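Local coordinates for protein prolyl endopeptidase (Myxococcus xanthus, PDB 2BKL) that probably hydrolyses oligopeptides on the carboxyl side of proline, and far less readily of alanine, as a serine peptidase of the prolyl oligopeptidase (S9A) family, at residues K134-Q139 with L149-V154; W175-K180 with S232-D237; K180-E185 with R205-G210; G238-V243 with W256-E261. All coordinates share one frame; numbering follows the deposited sequence.

Contact 1. Residues K134-Q139 with L149-V154; sequences KVAFAQ and LHVIDV
K134 opens the pairing of strand 134-139 with strand 149-153, an antiparallel beta hairpin in one blade of the beta-propeller domain. Its chain bends about the CB-CG bond (chi2 -67°) and brings NZ 2.9 Å from D153 OD1, a salt bridge on the anti side of the carboxylate; the other oxygen, OD2, is bonded to the S156 hydroxyl. V135 makes a hydrogen-bonded pair with I152, and on the same face its CB lies 3.8 Å from I152 CG2, while its CG2 branch meets CG2 of V154. A136 sits on the K134 side of the sheet opposite V151, and its CA approaches H150 O at 3.2 Å in a CA-H...O contact. F137 forms the second hydrogen-bonded pair, with H150. Its ring, swung over the neighbouring strand by chi1 of 67°, takes H150 CB over one face in a CH-pi contact, whereas the two rings are near parallel but slid apart and barely overlap. W159 meets both rings from outside the hairpin. A138 packs its methyl on L149 CD2. Q139 turns its amide perpendicular to the H150 imidazole, and one water bridges them, 2.9 Å from Q139 OE1 and 2.8 Å from H150 NE2, lying in the plane of the imidazole.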
loop_
_atom_site.group_PDB
_atom_site.type_symbol
_atom_site.label_atom_id
_atom_site.label_comp_id
_atom_site.label_asym_id
_atom_site.label_seq_id
_atom_site.Cartn_x
_atom_site.Cartn_y
_atom_site.Cartn_z
ATOM N N LYS A 134 4.194 27.874 5.035
ATOM C CA LYS A 134 2.984 27.378 4.377
ATOM C C LYS A 134 3.003 25.856 4.346
ATOM O O LYS A 134 4.071 25.228 4.272
ATOM C CB LYS A 134 2.894 27.863 2.909
ATOM C CG LYS A 134 3.004 29.353 2.687
ATOM C CD LYS A 134 1.842 30.147 3.250
ATOM C CE LYS A 134 1.957 31.622 2.860
ATOM N NZ LYS A 134 0.842 32.402 3.421
ATOM N N VAL A 135 1.825 25.239 4.397
ATOM C CA VAL A 135 1.707 23.797 4.171
ATOM C C VAL A 135 0.637 23.600 3.129
ATOM O O VAL A 135 -0.501 24.084 3.300
ATOM C CB VAL A 135 1.391 23.002 5.465
ATOM C CG1 VAL A 135 1.232 21.505 5.189
ATOM C CG2 VAL A 135 2.493 23.228 6.487
ATOM N N ALA A 136 0.970 22.888 2.067
ATOM C CA ALA A 136 0.011 22.437 1.071
ATOM C C ALA A 136 -0.413 21.026 1.451
ATOM O O ALA A 136 0.426 20.195 1.783
ATOM C CB ALA A 136 0.653 22.456 -0.299
ATOM N N PHE A 137 -1.703 20.742 1.418
ATOM C CA PHE A 137 -2.218 19.492 1.941
ATOM C C PHE A 137 -3.487 19.082 1.235
ATOM O O PHE A 137 -4.200 19.921 0.688
ATOM C CB PHE A 137 -2.447 19.564 3.445
ATOM C CG PHE A 137 -3.542 20.486 3.847
ATOM C CD1 PHE A 137 -3.280 21.827 4.022
ATOM C CD2 PHE A 137 -4.825 20.029 4.082
ATOM C CE1 PHE A 137 -4.263 22.707 4.385
ATOM C CE2 PHE A 137 -5.805 20.905 4.469
ATOM C CZ PHE A 137 -5.515 22.261 4.604
ATOM N N ALA A 138 -3.785 17.791 1.257
ATOM C CA ALA A 138 -4.994 17.245 0.643
ATOM C C ALA A 138 -6.058 16.990 1.691
ATOM O O ALA A 138 -5.782 16.464 2.785
ATOM C CB ALA A 138 -4.684 15.977 -0.060
ATOM N N GLN A 139 -7.294 17.357 1.373
ATOM C CA GLN A 139 -8.476 16.887 2.110
ATOM C C GLN A 139 -9.163 15.815 1.287
ATOM O O GLN A 139 -9.390 16.014 0.093
ATOM C CB GLN A 139 -9.481 18.003 2.338
ATOM C CG GLN A 139 -9.152 19.046 3.339
ATOM C CD GLN A 139 -10.412 19.807 3.724
ATOM O OE1 GLN A 139 -11.034 20.436 2.868
ATOM N NE2 GLN A 139 -10.816 19.703 4.979
ATOM N N LEU A 149 -6.605 19.951 -2.960
ATOM C CA LEU A 149 -5.475 20.619 -2.315
ATOM C C LEU A 149 -5.864 21.957 -1.718
ATOM O O LEU A 149 -6.620 22.730 -2.333
ATOM C CB LEU A 149 -4.348 20.833 -3.324
ATOM C CG LEU A 149 -3.814 19.579 -4.035
ATOM C CD1 LEU A 149 -2.758 19.947 -5.037
ATOM C CD2 LEU A 149 -3.297 18.566 -2.972
ATOM N N HIS A 150 -5.347 22.215 -0.530
ATOM C CA HIS A 150 -5.479 23.462 0.201
ATOM C C HIS A 150 -4.120 23.925 0.665
ATOM O O HIS A 150 -3.128 23.160 0.657
ATOM C CB HIS A 150 -6.373 23.236 1.425
ATOM C CG HIS A 150 -7.802 22.993 1.078
ATOM N ND1 HIS A 150 -8.726 24.013 1.000
ATOM C CD2 HIS A 150 -8.466 21.852 0.780
ATOM C CE1 HIS A 150 -9.906 23.503 0.683
ATOM N NE2 HIS A 150 -9.775 22.203 0.513
ATOM N N VAL A 151 -4.037 25.173 1.095
ATOM C CA VAL A 151 -2.828 25.700 1.690
ATOM C C VAL A 151 -3.180 26.419 2.963
ATOM O O VAL A 151 -4.141 27.209 2.988
ATOM C CB VAL A 151 -2.085 26.681 0.722
ATOM C CG1 VAL A 151 -0.823 27.251 1.383
ATOM C CG2 VAL A 151 -1.766 26.041 -0.596
ATOM N N ILE A 152 -2.401 26.187 4.018
ATOM C CA ILE A 152 -2.559 26.866 5.285
ATOM C C ILE A 152 -1.331 27.704 5.568
ATOM O O ILE A 152 -0.193 27.269 5.317
ATOM C CB ILE A 152 -2.844 25.874 6.452
ATOM C CG1 ILE A 152 -3.101 26.630 7.749
ATOM C CG2 ILE A 152 -1.740 24.819 6.592
ATOM C CD1 ILE A 152 -3.683 25.782 8.888
ATOM N N ASP A 153 -1.558 28.893 6.105
ATOM C CA ASP A 153 -0.497 29.753 6.601
ATOM C C ASP A 153 -0.156 29.329 8.029
ATOM O O ASP A 153 -1.013 29.331 8.893
ATOM C CB ASP A 153 -0.972 31.202 6.563
ATOM C CG ASP A 153 0.062 32.159 7.069
ATOM O OD1 ASP A 153 1.021 32.445 6.313
ATOM O OD2 ASP A 153 0.007 32.630 8.238
ATOM N N VAL A 154 1.103 28.952 8.268
ATOM C CA VAL A 154 1.492 28.347 9.535
ATOM C C VAL A 154 1.372 29.320 10.712
ATOM O O VAL A 154 0.808 28.964 11.743
ATOM C CB VAL A 154 2.938 27.752 9.423
ATOM C CG1 VAL A 154 3.458 27.248 10.778
ATOM C CG2 VAL A 154 2.948 26.622 8.415
HETATM O O HOH W 1 -11.903 20.379 0.118
#

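Contact 2. Residues W175-K180 with S232-D237; sequences WTPDSK and SDLSRD. With SO4 (sulfate ion), chain F.
L234 and T176 make the close part of this small contact. The leucine CG is anti to the backbone N (chi1 -175°), which carries CD2 across to the 175-180 loop, where it lies 3.8 Å from T176 CG2 and 3.7 Å from the carbonyl oxygen of W175. Both side chains also touch Y183 of strand 181-186. Beside them P177 sets its CG against the turn after strand 229-234, 3.6 Å from R236 O and close to the carbonyl carbon of D237. No hydrogen bond crosses between the segments, so the join is van der Waals packing alone. It connects adjacent blades of the beta-propeller: a type I beta turn from T176 to S179, leading into strand 181-186, abuts the end of strand 229-234, the first strand of the next blade. Toward solvent the same turn is stiffened from within. D178 OD1 receives two donors from opposite faces of its carboxylate plane, the T176 hydroxyl at 2.7 Å from OG1 and the backbone N of K180 at 3.0 Å, the latter closing an Asx turn. A sulfate, probably from the crystallisation liquor, sits on this solvent side of the turn; its O2 accepts from D178 N at 2.9 Å and also lies 3.3 Å from P177 CD. The R236 guanidinium forms salt bridges with E372 and D373.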
loop_
_atom_site.group_PDB
_atom_site.type_symbol
_atom_site.label_atom_id
_atom_site.label_comp_id
_atom_site.label_asym_id
_atom_site.label_seq_id
_atom_site.Cartn_x
_atom_site.Cartn_y
_atom_site.Cartn_z
ATOM N N TRP A 175 7.301 22.153 -3.704
ATOM C CA TRP A 175 7.544 23.579 -3.543
ATOM C C TRP A 175 8.851 24.018 -4.188
ATOM O O TRP A 175 9.874 23.336 -4.062
ATOM C CB TRP A 175 7.585 23.939 -2.084
ATOM C CG TRP A 175 6.319 23.842 -1.341
ATOM C CD1 TRP A 175 5.873 22.798 -0.592
ATOM C CD2 TRP A 175 5.356 24.891 -1.188
ATOM N NE1 TRP A 175 4.673 23.122 -0.016
ATOM C CE2 TRP A 175 4.343 24.409 -0.351
ATOM C CE3 TRP A 175 5.250 26.201 -1.681
ATOM C CZ2 TRP A 175 3.231 25.183 0.003
ATOM C CZ3 TRP A 175 4.164 26.961 -1.335
ATOM C CH2 TRP A 175 3.170 26.453 -0.488
ATOM N N THR A 176 8.826 25.135 -4.891
ATOM C CA THR A 176 10.076 25.741 -5.345
ATOM C C THR A 176 10.825 26.376 -4.179
ATOM O O THR A 176 10.221 26.697 -3.173
ATOM C CB THR A 176 9.832 26.757 -6.463
ATOM O OG1 THR A 176 8.674 27.546 -6.180
ATOM C CG2 THR A 176 9.487 26.024 -7.769
ATOM N N PRO A 177 12.142 26.526 -4.293
ATOM C CA PRO A 177 12.950 27.102 -3.199
ATOM C C PRO A 177 12.485 28.482 -2.704
ATOM O O PRO A 177 12.739 28.801 -1.530
ATOM C CB PRO A 177 14.350 27.177 -3.796
ATOM C CG PRO A 177 14.379 26.338 -4.984
ATOM C CD PRO A 177 12.977 26.080 -5.423
ATOM N N ASP A 178 11.820 29.274 -3.544
ATOM C CA ASP A 178 11.303 30.587 -3.138
ATOM C C ASP A 178 10.014 30.540 -2.331
ATOM O O ASP A 178 9.531 31.577 -1.885
ATOM C CB ASP A 178 11.118 31.491 -4.360
ATOM C CG ASP A 178 10.133 30.929 -5.400
ATOM O OD1 ASP A 178 9.435 29.922 -5.122
ATOM O OD2 ASP A 178 9.995 31.475 -6.532
ATOM N N SER A 179 9.472 29.338 -2.155
ATOM C CA SER A 179 8.224 29.110 -1.417
ATOM C C SER A 179 7.041 29.878 -2.017
ATOM O O SER A 179 6.024 30.079 -1.330
ATOM C CB SER A 179 8.366 29.470 0.074
ATOM O OG SER A 179 9.335 28.651 0.673
ATOM N N LYS A 180 7.145 30.243 -3.287
ATOM C CA LYS A 180 6.110 31.044 -3.935
ATOM C C LYS A 180 5.045 30.207 -4.647
ATOM O O LYS A 180 4.010 30.748 -5.065
ATOM C CB LYS A 180 6.746 32.030 -4.920
ATOM C CG LYS A 180 7.544 33.126 -4.208
ATOM C CD LYS A 180 7.711 34.388 -5.027
ATOM C CE LYS A 180 8.424 35.498 -4.245
ATOM N NZ LYS A 180 7.765 35.774 -2.928
ATOM N N SER A 232 5.911 14.090 -11.173
ATOM C CA SER A 232 7.016 15.060 -11.245
ATOM C C SER A 232 7.844 15.048 -9.963
ATOM O O SER A 232 7.403 14.572 -8.918
ATOM C CB SER A 232 6.510 16.465 -11.553
ATOM O OG SER A 232 5.791 17.023 -10.472
ATOM N N ASP A 233 9.060 15.584 -10.071
ATOM C CA ASP A 233 9.883 15.852 -8.891
ATOM C C ASP A 233 10.784 17.039 -9.188
ATOM O O ASP A 233 10.979 17.391 -10.345
ATOM C CB ASP A 233 10.721 14.627 -8.532
ATOM C CG ASP A 233 11.144 14.586 -7.055
ATOM O OD1 ASP A 233 10.744 15.491 -6.273
ATOM O OD2 ASP A 233 11.898 13.681 -6.593
ATOM N N LEU A 234 11.308 17.659 -8.148
ATOM C CA LEU A 234 12.094 18.888 -8.267
ATOM C C LEU A 234 13.298 18.775 -7.344
ATOM O O LEU A 234 13.160 18.390 -6.196
ATOM C CB LEU A 234 11.263 20.125 -7.882
ATOM C CG LEU A 234 11.963 21.474 -8.093
ATOM C CD1 LEU A 234 12.159 21.803 -9.574
ATOM C CD2 LEU A 234 11.200 22.618 -7.395
ATOM N N SER A 235 14.479 19.125 -7.846
ATOM C CA SER A 235 15.660 19.130 -7.004
ATOM C C SER A 235 15.557 20.233 -5.957
ATOM O O SER A 235 14.841 21.204 -6.121
ATOM C CB SER A 235 16.935 19.318 -7.859
ATOM O OG SER A 235 16.964 20.577 -8.491
ATOM N N ARG A 236 16.272 20.037 -4.858
ATOM C CA ARG A 236 16.349 21.047 -3.792
ATOM C C ARG A 236 16.731 22.439 -4.234
ATOM O O ARG A 236 16.154 23.421 -3.767
ATOM C CB ARG A 236 17.352 20.608 -2.741
ATOM C CG ARG A 236 16.781 19.716 -1.741
ATOM C CD ARG A 236 15.693 20.338 -0.857
ATOM N NE ARG A 236 16.053 21.524 -0.070
ATOM C CZ ARG A 236 16.890 21.519 0.969
ATOM N NH1 ARG A 236 17.522 20.399 1.316
ATOM N NH2 ARG A 236 17.121 22.630 1.669
ATOM N N ASP A 237 17.695 22.559 -5.135
ATOM C CA ASP A 237 18.118 23.870 -5.611
ATOM C C ASP A 237 17.176 24.478 -6.648
ATOM O O ASP A 237 17.404 25.588 -7.144
ATOM C CB ASP A 237 19.576 23.831 -6.138
ATOM C CG ASP A 237 19.807 22.817 -7.276
ATOM O OD1 ASP A 237 18.852 22.403 -7.982
ATOM O OD2 ASP A 237 20.960 22.397 -7.535
HETATM S S SO4 F . 13.143 29.336 -7.503
HETATM O O1 SO4 F . 12.354 30.088 -8.477
HETATM O O2 SO4 F . 12.260 29.121 -6.384
HETATM O O3 SO4 F . 13.681 28.139 -8.154
HETATM O O4 SO4 F . 14.283 30.140 -7.027
#

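Contact 3. Residues K180-E185 with R205-G210; sequences KGFYYE and RYHTLG
The two middle strands of a four-stranded propeller blade, 181-185 against 205-208, bring Y184 and R205 side by side. R205 grips the phenol side-on, NE at 2.9 Å and NH2 at 2.8 Å from Y184 OH, with the ring and guanidinium planes 76° apart. The same hydroxyl is hydrogen-bonded to D216, which also binds H207 ND1, while H207 NE2 bonds to D163, so these polar groups are tied together on one face of the sheet. F182 lies on that face too, with H207 CB over its ring. Such antiparallel pairing is the standard build of a beta-propeller blade; here F182 with H207 and Y184 with R205 are the hydrogen-bonded pairs. On the other face a chi1 of -175° turns the Y206 CG from its backbone N and lays the ring over the backbone of 181-182. Y206 CD1 sits 3.6 Å above the plane of the Y183 ring, over its centre, a T-shaped contact with planes 69° apart. G181 gives the phenol passage: Y206 OH lies 3.1 Å from G181 C and bonds to T176 OG1. Beyond the strands, L209 N donates to K180 O at 2.8 Å.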
loop_
_atom_site.group_PDB
_atom_site.type_symbol
_atom_site.label_atom_id
_atom_site.label_comp_id
_atom_site.label_asym_id
_atom_site.label_seq_id
_atom_site.Cartn_x
_atom_site.Cartn_y
_atom_site.Cartn_z
ATOM N N LYS A 180 7.145 30.243 -3.287
ATOM C CA LYS A 180 6.110 31.044 -3.935
ATOM C C LYS A 180 5.045 30.207 -4.647
ATOM O O LYS A 180 4.010 30.748 -5.065
ATOM C CB LYS A 180 6.746 32.030 -4.920
ATOM C CG LYS A 180 7.544 33.126 -4.208
ATOM C CD LYS A 180 7.711 34.388 -5.027
ATOM C CE LYS A 180 8.424 35.498 -4.245
ATOM N NZ LYS A 180 7.765 35.774 -2.928
ATOM N N GLY A 181 5.255 28.898 -4.732
ATOM C CA GLY A 181 4.297 28.017 -5.377
ATOM C C GLY A 181 4.874 26.618 -5.479
ATOM O O GLY A 181 5.971 26.310 -4.946
ATOM N N PHE A 182 4.133 25.720 -6.102
ATOM C CA PHE A 182 4.537 24.327 -6.158
ATOM C C PHE A 182 4.107 23.660 -7.470
ATOM O O PHE A 182 3.097 24.033 -8.096
ATOM C CB PHE A 182 3.977 23.562 -4.970
ATOM C CG PHE A 182 2.494 23.719 -4.769
ATOM C CD1 PHE A 182 1.581 22.946 -5.519
ATOM C CD2 PHE A 182 1.999 24.572 -3.789
ATOM C CE1 PHE A 182 0.205 23.097 -5.304
ATOM C CE2 PHE A 182 0.611 24.705 -3.579
ATOM C CZ PHE A 182 -0.256 23.961 -4.322
ATOM N N TYR A 183 4.914 22.699 -7.905
ATOM C CA TYR A 183 4.550 21.768 -8.978
ATOM C C TYR A 183 3.664 20.676 -8.426
ATOM O O TYR A 183 3.841 20.231 -7.298
ATOM C CB TYR A 183 5.806 21.124 -9.559
ATOM C CG TYR A 183 6.714 22.083 -10.301
ATOM C CD1 TYR A 183 6.523 22.376 -11.658
ATOM C CD2 TYR A 183 7.803 22.673 -9.667
ATOM C CE1 TYR A 183 7.341 23.216 -12.322
ATOM C CE2 TYR A 183 8.615 23.555 -10.337
ATOM C CZ TYR A 183 8.391 23.807 -11.667
ATOM O OH TYR A 183 9.195 24.664 -12.381
ATOM N N TYR A 184 2.720 20.204 -9.219
ATOM C CA TYR A 184 1.836 19.134 -8.763
ATOM C C TYR A 184 1.177 18.432 -9.942
ATOM O O TYR A 184 1.111 18.956 -11.051
ATOM C CB TYR A 184 0.759 19.658 -7.784
ATOM C CG TYR A 184 -0.241 20.573 -8.453
ATOM C CD1 TYR A 184 0.077 21.876 -8.827
ATOM C CD2 TYR A 184 -1.480 20.103 -8.829
ATOM C CE1 TYR A 184 -0.842 22.696 -9.488
ATOM C CE2 TYR A 184 -2.405 20.923 -9.480
ATOM C CZ TYR A 184 -2.074 22.209 -9.829
ATOM O OH TYR A 184 -2.977 23.010 -10.489
ATOM N N GLU A 185 0.678 17.243 -9.655
ATOM C CA GLU A 185 -0.015 16.361 -10.592
ATOM C C GLU A 185 -1.504 16.626 -10.479
ATOM O O GLU A 185 -2.070 16.569 -9.391
ATOM C CB GLU A 185 0.249 14.916 -10.228
ATOM C CG GLU A 185 1.705 14.469 -10.228
ATOM C CD GLU A 185 2.635 15.085 -9.173
ATOM O OE1 GLU A 185 2.223 15.447 -8.072
ATOM O OE2 GLU A 185 3.862 15.236 -9.451
ATOM N N ARG A 205 1.223 20.603 -13.448
ATOM C CA ARG A 205 0.978 22.043 -13.417
ATOM C C ARG A 205 1.837 22.724 -12.352
ATOM O O ARG A 205 2.412 22.063 -11.506
ATOM C CB ARG A 205 -0.499 22.338 -13.182
ATOM C CG ARG A 205 -1.392 21.737 -14.291
ATOM C CD ARG A 205 -2.680 22.510 -14.514
ATOM N NE ARG A 205 -3.448 22.666 -13.288
ATOM C CZ ARG A 205 -4.619 23.314 -13.222
ATOM N NH1 ARG A 205 -5.156 23.820 -14.336
ATOM N NH2 ARG A 205 -5.251 23.455 -12.064
ATOM N N TYR A 206 1.932 24.045 -12.434
ATOM C CA TYR A 206 2.599 24.853 -11.410
ATOM C C TYR A 206 1.580 25.816 -10.866
ATOM O O TYR A 206 0.952 26.566 -11.626
ATOM C CB TYR A 206 3.810 25.635 -11.922
ATOM C CG TYR A 206 4.538 26.353 -10.797
ATOM C CD1 TYR A 206 5.467 25.691 -10.042
ATOM C CD2 TYR A 206 4.271 27.668 -10.470
ATOM C CE1 TYR A 206 6.121 26.304 -8.983
ATOM C CE2 TYR A 206 4.921 28.296 -9.415
ATOM C CZ TYR A 206 5.860 27.603 -8.682
ATOM O OH TYR A 206 6.491 28.239 -7.631
ATOM N N HIS A 207 1.409 25.816 -9.559
ATOM C CA HIS A 207 0.490 26.737 -8.909
ATOM C C HIS A 207 1.302 27.820 -8.200
ATOM O O HIS A 207 2.128 27.524 -7.328
ATOM C CB HIS A 207 -0.403 26.046 -7.893
ATOM C CG HIS A 207 -1.317 27.006 -7.215
ATOM N ND1 HIS A 207 -2.175 27.801 -7.933
ATOM C CD2 HIS A 207 -1.438 27.382 -5.924
ATOM C CE1 HIS A 207 -2.821 28.602 -7.104
ATOM N NE2 HIS A 207 -2.403 28.369 -5.880
ATOM N N THR A 208 1.087 29.067 -8.589
ATOM C CA THR A 208 1.664 30.205 -7.878
ATOM C C THR A 208 0.724 30.602 -6.739
ATOM O O THR A 208 -0.473 30.835 -6.974
ATOM C CB THR A 208 1.852 31.373 -8.848
ATOM O OG1 THR A 208 2.833 31.046 -9.862
ATOM C CG2 THR A 208 2.410 32.621 -8.105
ATOM N N LEU A 209 1.209 30.646 -5.509
ATOM C CA LEU A 209 0.359 30.974 -4.370
ATOM C C LEU A 209 -0.267 32.336 -4.568
ATOM O O LEU A 209 0.411 33.287 -4.992
ATOM C CB LEU A 209 1.150 31.031 -3.061
ATOM C CG LEU A 209 1.655 29.760 -2.406
ATOM C CD1 LEU A 209 2.116 30.050 -0.959
ATOM C CD2 LEU A 209 0.613 28.667 -2.408
ATOM N N GLY A 210 -1.545 32.430 -4.234
ATOM C CA GLY A 210 -2.262 33.684 -4.276
ATOM C C GLY A 210 -2.907 33.989 -5.604
ATOM O O GLY A 210 -3.561 35.010 -5.725
HETATM O O HOH W 2 3.190 33.334 -4.701
#

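Contact 4. Residues G238-V243 with W256-E261; sequences GKYLFV and WKRPGE
Y240 and W256 lie side by side and point the same way, their rings inclined at 51° so that they neither stack nor meet edge-to-face. W256 CZ3 comes to the edge of the tyrosine ring, 3.7 Å from Y240 CD1. The indole in turn lies against R258, whose guanidinium carries CZ3 over its centre, 4.2 Å above the plane. A water bridges the polar ends, 2.6 Å from Y240 OH and 2.8 Å from R258 NH2, in the planes of both groups; D282 is a further partner of the tyrosine hydroxyl. E261 holds the guanidinium from its own segment by a salt bridge, NH1 to OE2, within the guanidinium plane. Strands 241-247 and 251-257 form the central hairpin of a propeller blade, and L241 with K257 is its hydrogen-bonded pair here. F242 crosses W256 obliquely, its CD1 3.6 Å from W256 CB, and F284 of the following blade meets the rings of Y240, F242 and W256 edge-to-face. At the open end of the hairpin, P259 lies along the 238-240 backbone, CD 3.3 Å from K239 O and CG 3.4 Å from G238 O. K239 O, buried by this packing, has no hydrogen-bond partner in the model.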
loop_
_atom_site.group_PDB
_atom_site.type_symbol
_atom_site.label_atom_id
_atom_site.label_comp_id
_atom_site.label_asym_id
_atom_site.label_seq_id
_atom_site.Cartn_x
_atom_site.Cartn_y
_atom_site.Cartn_z
ATOM N N GLY A 238 16.106 23.741 -6.999
ATOM C CA GLY A 238 15.145 24.227 -7.969
ATOM C C GLY A 238 15.623 24.200 -9.413
ATOM O O GLY A 238 14.923 24.633 -10.317
ATOM N N LYS A 239 16.814 23.667 -9.646
ATOM C CA LYS A 239 17.431 23.793 -10.957
ATOM C C LYS A 239 17.084 22.650 -11.902
ATOM O O LYS A 239 17.263 22.776 -13.103
ATOM C CB LYS A 239 18.955 23.917 -10.838
ATOM C CG LYS A 239 19.422 25.261 -10.264
ATOM C CD LYS A 239 19.057 26.452 -11.154
ATOM C CE LYS A 239 19.667 27.771 -10.657
ATOM N NZ LYS A 239 18.597 28.749 -10.255
ATOM N N TYR A 240 16.576 21.545 -11.362
ATOM C CA TYR A 240 16.267 20.373 -12.177
ATOM C C TYR A 240 14.863 19.895 -11.872
ATOM O O TYR A 240 14.528 19.489 -10.758
ATOM C CB TYR A 240 17.317 19.263 -11.980
ATOM C CG TYR A 240 18.743 19.721 -12.227
ATOM C CD1 TYR A 240 19.255 19.804 -13.520
ATOM C CD2 TYR A 240 19.567 20.091 -11.169
ATOM C CE1 TYR A 240 20.527 20.241 -13.745
ATOM C CE2 TYR A 240 20.862 20.524 -11.393
ATOM C CZ TYR A 240 21.318 20.601 -12.690
ATOM O OH TYR A 240 22.616 21.048 -12.973
ATOM N N LEU A 241 14.044 19.955 -12.902
ATOM C CA LEU A 241 12.693 19.417 -12.884
ATOM C C LEU A 241 12.630 18.090 -13.638
ATOM O O LEU A 241 13.070 17.986 -14.762
ATOM C CB LEU A 241 11.752 20.438 -13.511
ATOM C CG LEU A 241 10.308 20.015 -13.730
ATOM C CD1 LEU A 241 9.588 19.841 -12.417
ATOM C CD2 LEU A 241 9.643 21.059 -14.610
ATOM N N PHE A 242 12.087 17.067 -12.985
ATOM C CA PHE A 242 11.941 15.729 -13.552
ATOM C C PHE A 242 10.463 15.361 -13.738
ATOM O O PHE A 242 9.611 15.693 -12.898
ATOM C CB PHE A 242 12.569 14.689 -12.622
ATOM C CG PHE A 242 14.028 14.865 -12.443
ATOM C CD1 PHE A 242 14.902 14.414 -13.402
ATOM C CD2 PHE A 242 14.517 15.499 -11.328
ATOM C CE1 PHE A 242 16.275 14.607 -13.252
ATOM C CE2 PHE A 242 15.861 15.715 -11.168
ATOM C CZ PHE A 242 16.740 15.270 -12.142
ATOM N N VAL A 243 10.186 14.678 -14.837
ATOM C CA VAL A 243 8.887 14.084 -15.092
ATOM C C VAL A 243 9.100 12.625 -15.443
ATOM O O VAL A 243 9.887 12.271 -16.330
ATOM C CB VAL A 243 8.134 14.821 -16.188
ATOM C CG1 VAL A 243 6.867 14.056 -16.596
ATOM C CG2 VAL A 243 7.755 16.239 -15.724
ATOM N N TRP A 256 13.694 15.464 -18.130
ATOM C CA TRP A 256 14.085 16.551 -17.265
ATOM C C TRP A 256 14.326 17.824 -18.036
ATOM O O TRP A 256 14.501 17.806 -19.246
ATOM C CB TRP A 256 15.357 16.193 -16.493
ATOM C CG TRP A 256 16.600 16.097 -17.328
ATOM C CD1 TRP A 256 16.968 15.066 -18.141
ATOM C CD2 TRP A 256 17.664 17.049 -17.389
ATOM N NE1 TRP A 256 18.184 15.333 -18.726
ATOM C CE2 TRP A 256 18.633 16.542 -18.274
ATOM C CE3 TRP A 256 17.883 18.294 -16.803
ATOM C CZ2 TRP A 256 19.809 17.231 -18.572
ATOM C CZ3 TRP A 256 19.041 18.979 -17.097
ATOM C CH2 TRP A 256 19.994 18.439 -17.968
ATOM N N LYS A 257 14.297 18.913 -17.296
ATOM C CA LYS A 257 14.732 20.198 -17.804
ATOM C C LYS A 257 15.133 21.094 -16.659
ATOM O O LYS A 257 14.853 20.821 -15.491
ATOM C CB LYS A 257 13.656 20.872 -18.632
ATOM C CG LYS A 257 12.406 21.313 -17.914
ATOM C CD LYS A 257 11.408 21.677 -18.999
ATOM C CE LYS A 257 10.429 22.672 -18.612
ATOM N NZ LYS A 257 9.744 23.028 -19.905
ATOM N N ARG A 258 15.807 22.183 -17.014
ATOM C CA ARG A 258 15.976 23.306 -16.105
ATOM C C ARG A 258 14.705 24.142 -16.288
ATOM O O ARG A 258 14.282 24.402 -17.406
ATOM C CB ARG A 258 17.252 24.115 -16.445
ATOM C CG ARG A 258 18.557 23.288 -16.371
ATOM C CD ARG A 258 19.878 24.088 -16.579
ATOM N NE ARG A 258 21.052 23.201 -16.680
ATOM C CZ ARG A 258 21.404 22.479 -17.754
ATOM N NH1 ARG A 258 20.706 22.525 -18.885
ATOM N NH2 ARG A 258 22.476 21.692 -17.700
ATOM N N PRO A 259 14.019 24.495 -15.206
ATOM C CA PRO A 259 12.792 25.292 -15.331
ATOM C C PRO A 259 13.017 26.547 -16.173
ATOM O O PRO A 259 14.004 27.232 -15.972
ATOM C CB PRO A 259 12.461 25.649 -13.874
ATOM C CG PRO A 259 13.024 24.513 -13.089
ATOM C CD PRO A 259 14.286 24.106 -13.812
ATOM N N GLY A 260 12.117 26.817 -17.105
ATOM C CA GLY A 260 12.277 27.934 -18.020
ATOM C C GLY A 260 12.730 27.498 -19.402
ATOM O O GLY A 260 12.481 28.209 -20.374
ATOM N N GLU A 261 13.399 26.348 -19.504
ATOM C CA GLU A 261 13.743 25.780 -20.801
ATOM C C GLU A 261 12.463 25.420 -21.536
ATOM O O GLU A 261 11.450 25.092 -20.918
ATOM C CB GLU A 261 14.666 24.556 -20.663
ATOM C CG GLU A 261 16.084 24.909 -20.241
ATOM C CD GLU A 261 17.025 23.724 -20.140
ATOM O OE1 GLU A 261 16.562 22.567 -19.958
ATOM O OE2 GLU A 261 18.254 23.947 -20.218
HETATM O O HOH W 3 23.775 21.686 -15.218
#

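How the contacts relate
The four contacts follow three successive blades of the propeller. Contacts 1 and 3 pair strands within neighbouring blades and touch, with centres 12 Å apart: A136 CB lies 4.0 Å from F182 CE2, and L209 packs on K134 and V151. Contact 2 shares K180 with contact 3, and S232 OG lies 2.8 Å from E185 OE2, probably a hydrogen bond joining them. Its other segment runs straight into contact 4, D233 O to F242 N being 2.9 Å. Y183 spans the blade boundary, with its OH 3.7 Å from P259 CB. Contacts 1 and 4 do not meet. The A138 side chain of contact 1 is about 10 Å from the bound N-[(benzyloxy)carbonyl]-L-alanyl-L-proline.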